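Local coordinates for protein yciO (Escherichia coli, PDB 1K7J), which is of unknown function but belongs to the SUA5/YrdC family and, like its relatives, probably binds double-stranded RNA, at residues Gln19-Val24 against Leu133-Glu138. Sequence-based numbering, arbitrary orientation.
Sequences QAVEIV and LEALGE
V21 sets one methyl, CG2, against the CB of A135 and the other, CG1, over the backbone of L136. The two methyls of the first pair are 3.5 Å apart, V21 CG2 to A135 CB, while V21 CG1 lies 3.9 Å from the CA of L136 and comes within 4.2 Å of the leucine's CD1. Both branches face the other helix because CG1 stands anti to the valine's own backbone N (chi1 168°) and CG2 anti to its carbonyl carbon. A135 suits its place because a single methyl lets the helices come close: the CA atoms of V21 and L136 are 5.9 Å apart. L136 carries CD1 to V24 as well, whose CG1 it meets at 4.2 Å. An alanine in place of V21 would lack both branches, and would probably open a gap over A135 and leave L136 CD1 with V24 as its main neighbour here. No hydrogen bond crosses between the segments; the contact is apolar and mostly buried. Behind it, A20 and I23 pack on L170 of strand 170-173, and V24 rests on I30, so that this side of helix 14-25 lies on the sheet. On the other side L136 ends its helix, and G137, with phi 91°, takes a backbone turn in which a side chain would strike the preceding carbonyl oxygen. R25 donates a hydrogen bond to the carbonyl oxygen of L136. Close packing through small and branched aliphatic residues thus joins helix 14-25 to the C-terminal end of helix 127-136 in this YrdC-like alpha/beta fold.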
loop_
_atom_site.group_PDB
_atom_site.type_symbol
_atom_site.label_atom_id
_atom_site.label_comp_id
_atom_site.label_asym_id
_atom_site.label_seq_id
_atom_site.Cartn_x
_atom_site.Cartn_y
_atom_site.Cartn_z
ATOM N N GLN A 19 -13.387 3.987 12.808
ATOM C CA GLN A 19 -12.618 3.524 13.958
ATOM C C GLN A 19 -11.216 3.094 13.526
ATOM O O GLN A 19 -10.238 3.342 14.230
ATOM C CB GLN A 19 -13.334 2.365 14.655
ATOM C CG GLN A 19 -14.508 2.805 15.509
ATOM C CD GLN A 19 -15.177 1.646 16.218
ATOM O OE1 GLN A 19 -14.510 0.797 16.810
ATOM N NE2 GLN A 19 -16.506 1.610 16.174
ATOM N N ALA A 20 -11.121 2.458 12.363
ATOM C CA ALA A 20 -9.830 2.015 11.849
ATOM C C ALA A 20 -8.942 3.227 11.584
ATOM O O ALA A 20 -7.760 3.233 11.927
ATOM C CB ALA A 20 -10.022 1.213 10.563
ATOM N N VAL A 21 -9.519 4.255 10.974
ATOM C CA VAL A 21 -8.769 5.468 10.669
ATOM C C VAL A 21 -8.314 6.173 11.949
ATOM O O VAL A 21 -7.227 6.750 11.993
ATOM C CB VAL A 21 -9.608 6.429 9.793
ATOM C CG1 VAL A 21 -8.949 7.802 9.727
ATOM C CG2 VAL A 21 -9.737 5.855 8.387
ATOM N N GLU A 22 -9.134 6.126 12.994
ATOM C CA GLU A 22 -8.743 6.770 14.240
ATOM C C GLU A 22 -7.531 6.051 14.828
ATOM O O GLU A 22 -6.654 6.678 15.424
ATOM C CB GLU A 22 -9.901 6.772 15.240
ATOM C CG GLU A 22 -9.620 7.615 16.473
ATOM C CD GLU A 22 -9.055 8.987 16.127
ATOM O OE1 GLU A 22 -9.715 9.738 15.374
ATOM O OE2 GLU A 22 -7.945 9.312 16.608
ATOM N N ILE A 23 -7.483 4.734 14.657
ATOM C CA ILE A 23 -6.355 3.952 15.147
ATOM C C ILE A 23 -5.105 4.378 14.373
ATOM O O ILE A 23 -4.029 4.540 14.952
ATOM C CB ILE A 23 -6.619 2.438 14.966
ATOM C CG1 ILE A 23 -7.684 1.992 15.975
ATOM C CG2 ILE A 23 -5.325 1.647 15.138
ATOM C CD1 ILE A 23 -8.252 0.602 15.727
ATOM N N VAL A 24 -5.252 4.570 13.065
ATOM C CA VAL A 24 -4.133 5.003 12.234
ATOM C C VAL A 24 -3.660 6.400 12.655
ATOM O O VAL A 24 -2.462 6.647 12.778
ATOM C CB VAL A 24 -4.530 5.030 10.732
ATOM C CG1 VAL A 24 -3.440 5.716 9.898
ATOM C CG2 VAL A 24 -4.748 3.610 10.237
ATOM N N LEU A 133 -8.903 5.385 2.852
ATOM C CA LEU A 133 -8.200 6.553 2.336
ATOM C C LEU A 133 -9.090 7.787 2.332
ATOM O O LEU A 133 -8.643 8.876 2.679
ATOM C CB LEU A 133 -7.667 6.265 0.931
ATOM C CG LEU A 133 -6.600 5.164 0.905
ATOM C CD1 LEU A 133 -6.232 4.843 -0.534
ATOM C CD2 LEU A 133 -5.370 5.605 1.704
ATOM N N GLU A 134 -10.351 7.621 1.949
ATOM C CA GLU A 134 -11.276 8.749 1.933
ATOM C C GLU A 134 -11.412 9.338 3.334
ATOM O O GLU A 134 -11.421 10.557 3.508
ATOM C CB GLU A 134 -12.654 8.309 1.434
ATOM C CG GLU A 134 -13.623 9.464 1.228
ATOM C CD GLU A 134 -15.008 8.997 0.816
ATOM O OE1 GLU A 134 -15.101 8.080 -0.029
ATOM O OE2 GLU A 134 -16.002 9.552 1.330
ATOM N N ALA A 135 -11.517 8.471 4.335
ATOM C CA ALA A 135 -11.660 8.927 5.713
ATOM C C ALA A 135 -10.366 9.529 6.254
ATOM O O ALA A 135 -10.399 10.506 7.006
ATOM C CB ALA A 135 -12.113 7.771 6.600
ATOM N N LEU A 136 -9.228 8.955 5.873
ATOM C CA LEU A 136 -7.935 9.451 6.344
ATOM C C LEU A 136 -7.624 10.834 5.771
ATOM O O LEU A 136 -7.103 11.700 6.475
ATOM C CB LEU A 136 -6.821 8.465 5.977
ATOM C CG LEU A 136 -5.404 8.811 6.450
ATOM C CD1 LEU A 136 -5.370 8.955 7.964
ATOM C CD2 LEU A 136 -4.446 7.719 5.998
ATOM N N GLY A 137 -7.933 11.038 4.495
ATOM C CA GLY A 137 -7.704 12.340 3.888
ATOM C C GLY A 137 -6.360 12.545 3.222
ATOM O O GLY A 137 -6.116 13.590 2.615
ATOM N N GLU A 138 -5.480 11.560 3.353
ATOM C CA GLU A 138 -4.159 11.619 2.738
ATOM C C GLU A 138 -3.680 10.186 2.541
ATOM O O GLU A 138 -4.340 9.243 2.985
ATOM C CB GLU A 138 -3.177 12.398 3.625
ATOM C CG GLU A 138 -2.958 11.811 5.015
ATOM C CD GLU A 138 -1.865 12.538 5.789
ATOM O OE1 GLU A 138 -1.551 13.695 5.434
ATOM O OE2 GLU A 138 -1.329 11.958 6.758
#